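Local coordinates for chromosome partition protein Smc (PDB 3KTA) that probably acts in chromosome condensation and partitioning, hydrolysing ATP with an ABC-type head domain whose C-terminal piece is the chain described here, at residues 27-32 against 104-109; 58-63 against 67-72; 110-115 against 132-137; 123-128 against 167-172. All blocks are in the same frame, centred on the assembly; numbering follows the deposited sequence.

Interaction 1 (27-32 against 104-109); sequences LSPGGS and VKRVAD
Arg-106 and Pro-29 come at each other from opposite directions, and one corner of the proline ring, CD, lies over a face of the guanidinium, 3.4 Å above its plane and toward the rim. A bend at the third torsion of Arg-106 (chi3 -76°) turns the group back toward the loop. This brings NE to the carbonyl oxygen of Leu-27, with Arg-106 NE to Leu-27 O measuring 2.9 Å. The N-H...O angle is 146°, and the donor stands above the carbonyl plane, not on a lone pair. Leu-27 closes helix 4-27, probably the last stretch of the coiled-coil arm entering the ATPase head. A positive group at this C-terminal end is likely to be favourable to the helix dipole. Just beyond, Ser-28 to Gly-31 form a type II beta turn, closed by Gly-31 N to Ser-28 O at 2.8 Å, with Gly-30 at the positive-phi position. On the aliphatic side, Leu-27 CD2 reaches 4.0 Å from Arg-106 CB and 4.1 Å from Val-107 CG2, so one methyl touches two successive residues of helix 101-114. Arg-106 NH2 is bonded to Asn-103 OD1 within the same helix, giving the guanidinium a second fixed point.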
# COMPACT_ATOMS: atom_id res chain seq x y z
N LEU B 27 -12.01 7.30 13.78
CA LEU B 27 -11.37 6.01 14.03
C LEU B 27 -11.27 5.70 15.53
O LEU B 27 -11.33 4.54 15.93
CB LEU B 27 -9.98 5.96 13.39
CG LEU B 27 -9.96 6.00 11.86
CD1 LEU B 27 -8.50 5.96 11.37
CD2 LEU B 27 -10.76 4.84 11.28
N SER B 28 -11.10 6.74 16.34
CA SER B 28 -11.05 6.60 17.80
C SER B 28 -12.13 7.45 18.47
O SER B 28 -11.85 8.55 18.94
CB SER B 28 -9.68 7.00 18.33
OG SER B 28 -8.69 6.09 17.89
N PRO B 29 -13.36 6.94 18.52
CA PRO B 29 -14.46 7.72 19.12
C PRO B 29 -14.09 8.22 20.51
O PRO B 29 -13.54 7.47 21.32
CB PRO B 29 -15.61 6.71 19.17
CG PRO B 29 -15.32 5.77 18.02
CD PRO B 29 -13.82 5.64 18.00
N GLY B 30 -14.36 9.50 20.77
CA GLY B 30 -14.03 10.10 22.05
C GLY B 30 -12.61 10.65 22.12
O GLY B 30 -12.24 11.31 23.09
N GLY B 31 -11.81 10.39 21.10
CA GLY B 31 -10.45 10.88 21.06
C GLY B 31 -10.30 12.01 20.06
O GLY B 31 -11.22 12.32 19.30
N SER B 32 -9.13 12.65 20.06
CA SER B 32 -8.86 13.74 19.13
C SER B 32 -7.37 13.82 18.83
O SER B 32 -6.54 13.32 19.59
CB SER B 32 -9.35 15.07 19.71
OG SER B 32 -8.56 15.48 20.82
N VAL B 104 -10.65 -2.24 13.68
CA VAL B 104 -10.52 -2.73 12.30
C VAL B 104 -11.77 -2.40 11.47
O VAL B 104 -11.67 -1.97 10.33
CB VAL B 104 -10.20 -4.24 12.24
CG1 VAL B 104 -10.21 -4.73 10.80
CG2 VAL B 104 -8.85 -4.53 12.89
N LYS B 105 -12.96 -2.58 12.05
CA LYS B 105 -14.19 -2.25 11.31
C LYS B 105 -14.21 -0.78 10.89
O LYS B 105 -14.63 -0.47 9.78
CB LYS B 105 -15.44 -2.58 12.14
CG LYS B 105 -16.79 -2.33 11.44
CD LYS B 105 -16.86 -3.05 10.09
CE LYS B 105 -18.30 -3.12 9.55
NZ LYS B 105 -19.01 -1.83 9.54
N ARG B 106 -13.78 0.10 11.78
CA ARG B 106 -13.80 1.53 11.46
C ARG B 106 -12.81 1.82 10.34
O ARG B 106 -13.09 2.62 9.45
CB ARG B 106 -13.55 2.39 12.70
CG ARG B 106 -14.76 2.36 13.65
CD ARG B 106 -14.64 3.38 14.76
NE ARG B 106 -13.70 2.96 15.78
CZ ARG B 106 -14.03 2.28 16.87
NH1 ARG B 106 -15.30 1.92 17.09
NH2 ARG B 106 -13.09 1.95 17.74
N VAL B 107 -11.67 1.14 10.38
CA VAL B 107 -10.71 1.28 9.28
C VAL B 107 -11.29 0.76 7.96
O VAL B 107 -11.17 1.41 6.91
CB VAL B 107 -9.37 0.61 9.62
CG1 VAL B 107 -8.43 0.57 8.40
CG2 VAL B 107 -8.72 1.37 10.75
N ALA B 108 -11.93 -0.41 8.01
CA ALA B 108 -12.55 -1.00 6.84
C ALA B 108 -13.64 -0.09 6.25
O ALA B 108 -13.77 0.04 5.03
CB ALA B 108 -13.11 -2.38 7.18
N ASP B 109 -14.42 0.54 7.12
CA ASP B 109 -15.44 1.48 6.66
C ASP B 109 -14.81 2.68 5.95
O ASP B 109 -15.34 3.16 4.95
CB ASP B 109 -16.30 1.98 7.82
CG ASP B 109 -17.26 0.92 8.34
OD1 ASP B 109 -17.35 -0.18 7.76
OD2 ASP B 109 -17.93 1.22 9.35

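Interaction 2 (58-63 against 67-72); sequences DVKRIE and GGEKAL
The carboxylate of Glu-69 is met at its oxygens by Lys-60, whose ammonium sits on the syn lone pair of OE1, the side facing OE2. Lys-60 NZ to Glu-69 OE1 is 2.8 Å, a salt bridge, while the bond from Lys-60 NZ to Glu-69 OE2 is weak at 3.2 Å. The two side chains meet at about a right angle. Lys-60 is extended beyond CG, and its CD and CE also lie along the carboxylate, CE 3.2 Å from Glu-69 OE1, so its last three atoms take part. The other flat group is the peptide carbonyl of Ile-62, approached from above its plane (51° out of it). Lys-70 NZ donates to Ile-62 O at 2.7 Å, its chain turned at the last torsion (chi4 -69°) to bring the ammonium there, and Ile-62 CG2 lies 3.6 Å from Lys-70 NZ. Glu-69 OE1 accepts a second bond from Ser-66 N. Glu-69 and Lys-70 follow the paired glycines of the ABC signature motif, at the start of helix 67-84. The contact thus ties this N-terminal turn to the loop after strand 48-53, where Lys-60 pairs by backbone with Ala-52, while Ile-62 packs on Ile-152 of a neighbouring chain.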
# COMPACT_ATOMS: atom_id res chain seq x y z
N ASP B 58 -5.90 14.94 27.57
CA ASP B 58 -4.54 14.46 27.86
C ASP B 58 -3.86 13.87 26.63
O ASP B 58 -4.29 12.84 26.09
CB ASP B 58 -4.53 13.44 29.00
CG ASP B 58 -4.95 14.06 30.32
OD1 ASP B 58 -4.76 15.29 30.49
OD2 ASP B 58 -5.46 13.32 31.19
N VAL B 59 -2.80 14.54 26.20
CA VAL B 59 -1.99 14.08 25.10
C VAL B 59 -1.23 12.83 25.53
O VAL B 59 -0.78 12.73 26.67
CB VAL B 59 -0.99 15.16 24.67
CG1 VAL B 59 -0.01 14.61 23.63
CG2 VAL B 59 -1.73 16.38 24.14
N LYS B 60 -1.09 11.88 24.61
CA LYS B 60 -0.25 10.72 24.82
C LYS B 60 0.91 10.79 23.83
O LYS B 60 0.70 10.71 22.62
CB LYS B 60 -1.05 9.44 24.59
CG LYS B 60 -0.33 8.16 25.03
CD LYS B 60 -1.30 6.99 25.05
CE LYS B 60 -0.69 5.76 25.70
NZ LYS B 60 -1.68 4.65 25.81
N ARG B 61 2.13 10.95 24.34
CA ARG B 61 3.29 10.99 23.46
C ARG B 61 3.38 9.70 22.62
O ARG B 61 2.99 8.63 23.08
CB ARG B 61 4.58 11.21 24.25
CG ARG B 61 4.63 12.54 25.00
CD ARG B 61 6.06 12.97 25.27
N ILE B 62 3.88 9.84 21.40
CA ILE B 62 3.96 8.72 20.46
C ILE B 62 4.69 7.52 21.07
O ILE B 62 4.24 6.38 20.93
CB ILE B 62 4.68 9.13 19.16
CG1 ILE B 62 3.88 10.21 18.42
CG2 ILE B 62 4.90 7.93 18.26
CD1 ILE B 62 2.51 9.75 17.98
N GLU B 63 5.81 7.79 21.74
CA GLU B 63 6.62 6.74 22.35
C GLU B 63 5.86 5.93 23.40
O GLU B 63 6.19 4.78 23.68
CB GLU B 63 7.89 7.34 22.97
CG GLU B 63 8.77 8.12 22.01
CD GLU B 63 8.40 9.58 21.90
OE1 GLU B 63 7.45 10.02 22.60
OE2 GLU B 63 9.05 10.30 21.12
N GLY B 67 0.78 -0.35 20.19
CA GLY B 67 0.89 -0.66 18.78
C GLY B 67 -0.36 -0.23 18.04
O GLY B 67 -0.29 0.34 16.95
N GLY B 68 -1.51 -0.51 18.64
CA GLY B 68 -2.79 -0.14 18.06
C GLY B 68 -2.95 1.36 17.92
O GLY B 68 -3.41 1.86 16.89
N GLU B 69 -2.58 2.09 18.96
CA GLU B 69 -2.66 3.55 18.93
C GLU B 69 -1.77 4.12 17.82
O GLU B 69 -2.18 5.03 17.09
CB GLU B 69 -2.30 4.13 20.30
CG GLU B 69 -3.39 3.90 21.33
CD GLU B 69 -2.99 4.26 22.74
OE1 GLU B 69 -1.78 4.29 23.03
OE2 GLU B 69 -3.91 4.52 23.55
N LYS B 70 -0.55 3.60 17.70
CA LYS B 70 0.35 4.04 16.63
C LYS B 70 -0.24 3.79 15.24
O LYS B 70 -0.15 4.68 14.35
CB LYS B 70 1.71 3.34 16.75
CG LYS B 70 2.53 3.78 17.94
CD LYS B 70 3.75 2.87 18.09
CE LYS B 70 4.53 3.15 19.36
NZ LYS B 70 5.18 4.47 19.24
N ALA B 71 -0.84 2.62 15.05
CA ALA B 71 -1.41 2.24 13.76
C ALA B 71 -2.56 3.16 13.41
O ALA B 71 -2.64 3.65 12.29
CB ALA B 71 -1.89 0.79 13.77
N LEU B 72 -3.43 3.42 14.38
CA LEU B 72 -4.57 4.29 14.12
C LEU B 72 -4.15 5.71 13.80
O LEU B 72 -4.73 6.36 12.94
CB LEU B 72 -5.54 4.30 15.29
CG LEU B 72 -6.35 3.02 15.43
CD1 LEU B 72 -7.28 3.10 16.64
CD2 LEU B 72 -7.14 2.73 14.15

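Interaction 3 (110-115 against 132-137); sequences LIKESS and NADKII
Lys-112 spans the gap to Asn-132 and Asp-134 with its outer half. From CB the chain leaves with CG opposite the backbone N (chi1 -172°), then bends at the second torsion (chi2 75°), which directs the rest toward the loop before strand 135-142. CD is the first atom to arrive, 3.6 Å from Asn-132 O. CE follows at 3.4 Å from the same Asn-132 O. At the tip, Lys-112 NZ donates to Asn-132 O over 2.8 Å, nearly in line with the carbonyl bond (C=O...N 167°). It also makes a salt bridge to Asp-134, where Lys-112 NZ to Asp-134 OD1 is 3.1 Å, weak as a hydrogen bond. The other oxygen, Asp-134 OD2, takes a hydrogen bond from a water that also donates to Ser-115 OG. Ser-115 OG in turn donates to Lys-112 O over 2.6 Å, which ties the water-mediated link back to the helix backbone. A methionine replacing Lys-112 would probably leave Asn-132 O and the Asp-134 carboxylate without their cationic mate across the contact. Asp-134 OD2 has a further partner in Phe-28 N of a neighbouring chain. The contact joins the C-terminal part of helix 101-114 to the run into strand 135-142, whose first residues pair in parallel with a strand of that chain, while Ile-111 packs inward on Phe-120 of strand 119-123.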
# COMPACT_ATOMS: atom_id res chain seq x y z
N LEU B 110 -13.68 3.15 6.47
CA LEU B 110 -12.97 4.28 5.86
C LEU B 110 -12.38 3.87 4.50
O LEU B 110 -12.40 4.64 3.54
CB LEU B 110 -11.87 4.76 6.81
CG LEU B 110 -10.94 5.89 6.35
CD1 LEU B 110 -11.73 7.12 5.97
CD2 LEU B 110 -9.97 6.18 7.49
N ILE B 111 -11.86 2.64 4.42
CA ILE B 111 -11.41 2.11 3.13
C ILE B 111 -12.55 2.05 2.11
O ILE B 111 -12.40 2.51 0.98
CB ILE B 111 -10.71 0.74 3.27
CG1 ILE B 111 -9.32 0.90 3.89
CG2 ILE B 111 -10.61 0.03 1.91
CD1 ILE B 111 -8.76 -0.40 4.53
N LYS B 112 -13.70 1.51 2.52
CA LYS B 112 -14.86 1.41 1.63
C LYS B 112 -15.26 2.78 1.08
O LYS B 112 -15.45 2.94 -0.13
CB LYS B 112 -16.04 0.77 2.37
CG LYS B 112 -17.22 0.44 1.46
CD LYS B 112 -16.91 -0.78 0.63
CE LYS B 112 -18.16 -1.33 -0.02
NZ LYS B 112 -17.81 -2.37 -0.99
N GLU B 113 -15.37 3.77 1.95
CA GLU B 113 -15.72 5.13 1.52
C GLU B 113 -14.66 5.71 0.59
O GLU B 113 -14.97 6.29 -0.47
CB GLU B 113 -15.92 6.04 2.73
CG GLU B 113 -16.26 7.48 2.35
CD GLU B 113 -17.61 7.62 1.68
OE1 GLU B 113 -18.43 6.69 1.77
OE2 GLU B 113 -17.85 8.68 1.05
N SER B 114 -13.40 5.52 0.97
CA SER B 114 -12.29 6.08 0.18
C SER B 114 -12.15 5.40 -1.17
O SER B 114 -11.60 5.99 -2.10
CB SER B 114 -10.97 5.95 0.95
OG SER B 114 -11.04 6.68 2.16
N SER B 115 -12.64 4.17 -1.28
CA SER B 115 -12.51 3.41 -2.53
C SER B 115 -13.36 3.97 -3.66
O SER B 115 -13.25 3.54 -4.80
CB SER B 115 -12.82 1.92 -2.30
OG SER B 115 -14.20 1.75 -2.07
N ASN B 132 -16.67 -6.53 3.44
CA ASN B 132 -17.29 -5.68 2.43
C ASN B 132 -16.38 -5.34 1.26
O ASN B 132 -16.64 -4.37 0.55
CB ASN B 132 -17.81 -4.39 3.07
CG ASN B 132 -18.93 -4.65 4.05
OD1 ASN B 132 -19.84 -5.43 3.77
ND2 ASN B 132 -18.87 -3.98 5.20
N ALA B 133 -15.34 -6.13 1.04
CA ALA B 133 -14.49 -5.94 -0.13
C ALA B 133 -15.31 -6.14 -1.41
O ALA B 133 -16.27 -6.91 -1.42
CB ALA B 133 -13.33 -6.91 -0.10
N ASP B 134 -14.94 -5.45 -2.49
CA ASP B 134 -15.64 -5.64 -3.76
C ASP B 134 -15.28 -6.98 -4.40
O ASP B 134 -16.11 -7.61 -5.03
CB ASP B 134 -15.30 -4.51 -4.73
CG ASP B 134 -15.74 -3.16 -4.22
OD1 ASP B 134 -16.95 -3.00 -3.94
OD2 ASP B 134 -14.90 -2.25 -4.11
N LYS B 135 -14.01 -7.37 -4.25
CA LYS B 135 -13.50 -8.64 -4.74
C LYS B 135 -12.56 -9.25 -3.70
O LYS B 135 -11.90 -8.54 -2.95
CB LYS B 135 -12.74 -8.45 -6.06
CG LYS B 135 -13.62 -7.99 -7.20
CD LYS B 135 -14.50 -9.15 -7.69
CE LYS B 135 -15.40 -8.74 -8.84
NZ LYS B 135 -16.16 -9.90 -9.38
N ILE B 136 -12.48 -10.58 -3.70
CA ILE B 136 -11.60 -11.30 -2.80
C ILE B 136 -10.71 -12.25 -3.59
O ILE B 136 -11.19 -13.02 -4.43
CB ILE B 136 -12.40 -12.14 -1.76
CG1 ILE B 136 -13.43 -11.25 -1.05
CG2 ILE B 136 -11.46 -12.81 -0.78
CD1 ILE B 136 -14.57 -12.04 -0.39
N ILE B 137 -9.41 -12.16 -3.35
CA ILE B 137 -8.43 -13.04 -3.95
C ILE B 137 -7.95 -14.00 -2.89
O ILE B 137 -7.57 -13.58 -1.80
CB ILE B 137 -7.21 -12.24 -4.47
CG1 ILE B 137 -7.60 -11.34 -5.63
CG2 ILE B 137 -6.07 -13.16 -4.88
CD1 ILE B 137 -6.48 -10.43 -6.03
O HOH W 1 -15.61 0.48 -4.13

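Interaction 4 (123-128 against 167-172); sequences ITLRDV and QGWEHG. With AP5 (bis(adenosine)-5'-pentaphosphate), chain E.
Glu-170 OE2 takes a hydrogen bond from a water at 3.1 Å and another from His-98 N, while Arg-126 NH1 holds the same water from the opposite segment at 2.9 Å. Arg-126 NH1 and Glu-170 OE2 themselves are 4.3 Å apart, too far for a salt bridge, and the oxygen stands off the guanidinium plane, so the attraction is one of charge alone and the water makes the link. The guanidinium is fixed elsewhere, by a salt bridge from NH2 to Asp-101 and a bond from NH1 to Leu-99 O. Trp-169 fills the rest of the contact. Its CG lies between the backbone N and carbonyl carbon (chi1 59°), which swings the indole toward 123-128. There Leu-125 CD1 meets the ring edge, 3.8 Å from Trp-169 CE3, and Arg-126 CD is 3.7 Å from Trp-169 CH2, with guanidinium and ring planes 67° apart. Segment 123-128 runs from the end of strand 119-123 into helix 127-130, where ABC ATPases carry the H-loop (switch region). Thr-124 OG1 accepts from Arg-126 N at 2.9 Å, an ST turn leading to Arg-126 as N-cap. Beyond the tryptophan, the tail reaches the bound bis(adenosine)-5'-pentaphosphate: Gly-172 N donates almost straight (173°) to AP5 O2F over 2.9 Å. His-171 CD2 lies 3.6 Å from AP5 O2F, and its imidazole also comes close to the adenine. An alanine in place of His-171 would probably leave that ribose and adenine without the imidazole beside them. Further bonds to the ligand come from Asn-173 O and from Gly-36, Lys-39 and Ser-40 of a neighbouring chain.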
# COMPACT_ATOMS: atom_id res chain seq x y z
N ILE B 123 -4.06 -6.84 2.02
CA ILE B 123 -3.82 -8.19 2.49
C ILE B 123 -4.22 -8.28 3.95
O ILE B 123 -3.81 -7.42 4.74
CB ILE B 123 -2.35 -8.55 2.38
CG1 ILE B 123 -1.90 -8.54 0.91
CG2 ILE B 123 -2.10 -9.92 3.03
CD1 ILE B 123 -0.39 -8.48 0.71
N THR B 124 -5.02 -9.27 4.31
CA THR B 124 -5.58 -9.32 5.67
C THR B 124 -5.99 -10.73 6.09
O THR B 124 -6.35 -11.56 5.25
CB THR B 124 -6.79 -8.38 5.81
OG1 THR B 124 -7.29 -8.41 7.16
CG2 THR B 124 -7.91 -8.79 4.85
N LEU B 125 -5.91 -10.99 7.40
CA LEU B 125 -6.38 -12.25 7.98
C LEU B 125 -7.66 -11.98 8.78
O LEU B 125 -8.19 -12.89 9.43
CB LEU B 125 -5.32 -12.83 8.93
CG LEU B 125 -3.99 -13.25 8.30
CD1 LEU B 125 -3.15 -14.00 9.32
CD2 LEU B 125 -4.23 -14.09 7.06
N ARG B 126 -8.17 -10.75 8.71
CA ARG B 126 -9.29 -10.33 9.56
C ARG B 126 -10.62 -10.29 8.83
O ARG B 126 -10.83 -9.48 7.89
CB ARG B 126 -9.01 -8.97 10.19
CG ARG B 126 -7.69 -8.89 10.94
CD ARG B 126 -7.74 -9.71 12.25
NE ARG B 126 -8.61 -9.08 13.22
CZ ARG B 126 -8.25 -8.07 14.01
NH1 ARG B 126 -7.02 -7.58 13.96
NH2 ARG B 126 -9.13 -7.54 14.86
N ASP B 127 -11.56 -11.12 9.28
CA ASP B 127 -12.90 -11.11 8.72
C ASP B 127 -13.55 -9.72 8.67
O ASP B 127 -14.18 -9.38 7.67
CB ASP B 127 -13.81 -12.13 9.42
CG ASP B 127 -13.80 -12.01 10.95
OD1 ASP B 127 -13.45 -10.96 11.52
OD2 ASP B 127 -14.16 -13.02 11.60
N VAL B 128 -13.41 -8.93 9.74
CA VAL B 128 -14.07 -7.63 9.78
C VAL B 128 -13.42 -6.63 8.83
O VAL B 128 -14.02 -5.61 8.51
CB VAL B 128 -14.13 -7.05 11.22
CG1 VAL B 128 -14.98 -7.94 12.08
CG2 VAL B 128 -12.76 -6.95 11.81
N GLN B 167 -2.44 -21.30 16.57
CA GLN B 167 -1.75 -20.44 17.52
C GLN B 167 -0.84 -19.46 16.78
O GLN B 167 -0.09 -19.86 15.90
CB GLN B 167 -0.94 -21.32 18.47
CG GLN B 167 -0.49 -20.63 19.75
CD GLN B 167 -1.63 -20.43 20.74
OE1 GLN B 167 -2.38 -21.36 21.02
NE2 GLN B 167 -1.75 -19.23 21.27
N GLY B 168 -0.93 -18.18 17.12
CA GLY B 168 0.01 -17.19 16.60
C GLY B 168 -0.25 -16.72 15.18
O GLY B 168 0.64 -16.16 14.53
N TRP B 169 -1.47 -16.92 14.69
CA TRP B 169 -1.81 -16.50 13.33
C TRP B 169 -1.45 -15.04 13.03
O TRP B 169 -1.07 -14.71 11.90
CB TRP B 169 -3.31 -16.76 13.04
CG TRP B 169 -4.21 -16.02 13.98
CD1 TRP B 169 -4.76 -16.50 15.14
CD2 TRP B 169 -4.65 -14.66 13.87
NE1 TRP B 169 -5.51 -15.53 15.75
CE2 TRP B 169 -5.46 -14.39 14.98
CE3 TRP B 169 -4.44 -13.65 12.93
CZ2 TRP B 169 -6.06 -13.15 15.19
CZ3 TRP B 169 -5.03 -12.41 13.13
CH2 TRP B 169 -5.84 -12.18 14.25
N GLU B 170 -1.54 -14.17 14.03
CA GLU B 170 -1.37 -12.73 13.81
C GLU B 170 0.05 -12.34 13.44
O GLU B 170 1.02 -12.97 13.88
CB GLU B 170 -1.83 -11.93 15.04
CG GLU B 170 -1.89 -10.42 14.81
CD GLU B 170 -2.58 -9.68 15.94
OE1 GLU B 170 -2.44 -10.11 17.11
OE2 GLU B 170 -3.25 -8.66 15.67
N HIS B 171 0.17 -11.32 12.61
CA HIS B 171 1.47 -10.76 12.25
C HIS B 171 2.29 -10.42 13.50
O HIS B 171 1.75 -9.93 14.50
CB HIS B 171 1.28 -9.48 11.43
CG HIS B 171 2.55 -8.70 11.25
ND1 HIS B 171 2.93 -7.68 12.09
CD2 HIS B 171 3.54 -8.83 10.34
CE1 HIS B 171 4.10 -7.21 11.70
NE2 HIS B 171 4.50 -7.89 10.65
N GLY B 172 3.58 -10.70 13.44
CA GLY B 172 4.49 -10.32 14.50
C GLY B 172 4.81 -11.44 15.48
O GLY B 172 5.63 -11.25 16.38
PA AP5 E . 7.82 -15.56 8.20
O1A AP5 E . 7.65 -16.96 8.77
O2A AP5 E . 9.15 -15.39 7.52
O3A AP5 E . 6.69 -15.19 7.11
PB AP5 E . 5.16 -15.62 7.25
O1B AP5 E . 4.73 -15.54 8.69
O2B AP5 E . 4.88 -16.94 6.58
O3B AP5 E . 4.67 -14.36 6.37
PG AP5 E . 3.18 -14.23 5.92
O1G AP5 E . 2.29 -15.00 6.87
O2G AP5 E . 2.89 -12.76 5.90
O3G AP5 E . 3.18 -14.98 4.53
PD AP5 E . 2.73 -14.46 3.10
O1D AP5 E . 1.43 -15.09 2.72
O2D AP5 E . 2.79 -12.96 2.96
O3D AP5 E . 3.89 -15.18 2.23
PE AP5 E . 5.03 -14.44 1.36
O1E AP5 E . 4.33 -13.69 0.24
O2E AP5 E . 5.95 -13.66 2.23
O5F AP5 E . 7.57 -14.44 9.33
C5F AP5 E . 8.55 -14.02 10.27
C4F AP5 E . 7.99 -12.96 11.22
O4F AP5 E . 7.90 -11.72 10.53
C3F AP5 E . 6.59 -13.27 11.72
O3F AP5 E . 6.36 -12.57 12.93
C2F AP5 E . 5.72 -12.63 10.65
O2F AP5 E . 4.46 -12.25 11.16
C1F AP5 E . 6.54 -11.43 10.22
N9A AP5 E . 6.50 -11.21 8.77
C8A AP5 E . 6.10 -12.09 7.80
N7A AP5 E . 6.25 -11.51 6.60
C5A AP5 E . 6.73 -10.26 6.78
C6A AP5 E . 7.05 -9.24 5.89
N6A AP5 E . 6.76 -9.35 4.59
N1A AP5 E . 7.53 -8.05 6.39
C2A AP5 E . 7.70 -7.87 7.75
N3A AP5 E . 7.38 -8.89 8.63
C4A AP5 E . 6.90 -10.06 8.15
O5J AP5 E . 5.70 -15.75 0.71
C5J AP5 E . 6.70 -16.48 1.41
C4J AP5 E . 7.02 -17.70 0.57
O4J AP5 E . 7.57 -17.27 -0.67
C3J AP5 E . 8.09 -18.57 1.25
O3J AP5 E . 7.69 -19.91 1.19
C2J AP5 E . 9.29 -18.34 0.37
O2J AP5 E . 10.21 -19.43 0.40
C1J AP5 E . 8.65 -18.11 -0.99
N9B AP5 E . 9.62 -17.51 -1.91
C8B AP5 E . 10.22 -16.28 -1.86
N7B AP5 E . 11.06 -16.17 -2.91
C5B AP5 E . 11.00 -17.32 -3.62
C6B AP5 E . 11.64 -17.77 -4.77
N6B AP5 E . 12.61 -17.04 -5.32
N1B AP5 E . 11.35 -19.02 -5.24
C2B AP5 E . 10.45 -19.85 -4.61
N3B AP5 E . 9.82 -19.40 -3.47
C4B AP5 E . 10.10 -18.17 -2.99
O HOH W 2 -4.68 -8.84 12.91

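Overall arrangement
Along the chain, interaction 2 falls within the span between the two segments of interaction 1, which ends before interactions 3 and 4 begin; those two interleave. Helix 101-114 is the common element: interaction 1 uses its middle, interaction 3 its C-terminal part, and Val-104 touches Val-128 of interaction 4. Leu-72 packs on Ser-28 and Val-107, joining interactions 1 and 2, whose centres are 14 Å apart. Interactions 2 and 3 lie on opposite sides of the chain's centre, 26 Å between centres, without touching. The set thus connects the probable coiled-coil end, the signature-motif helix and the nucleotide-binding tail of one ABC-type half, which a neighbouring chain completes at interactions 2, 3 and 4.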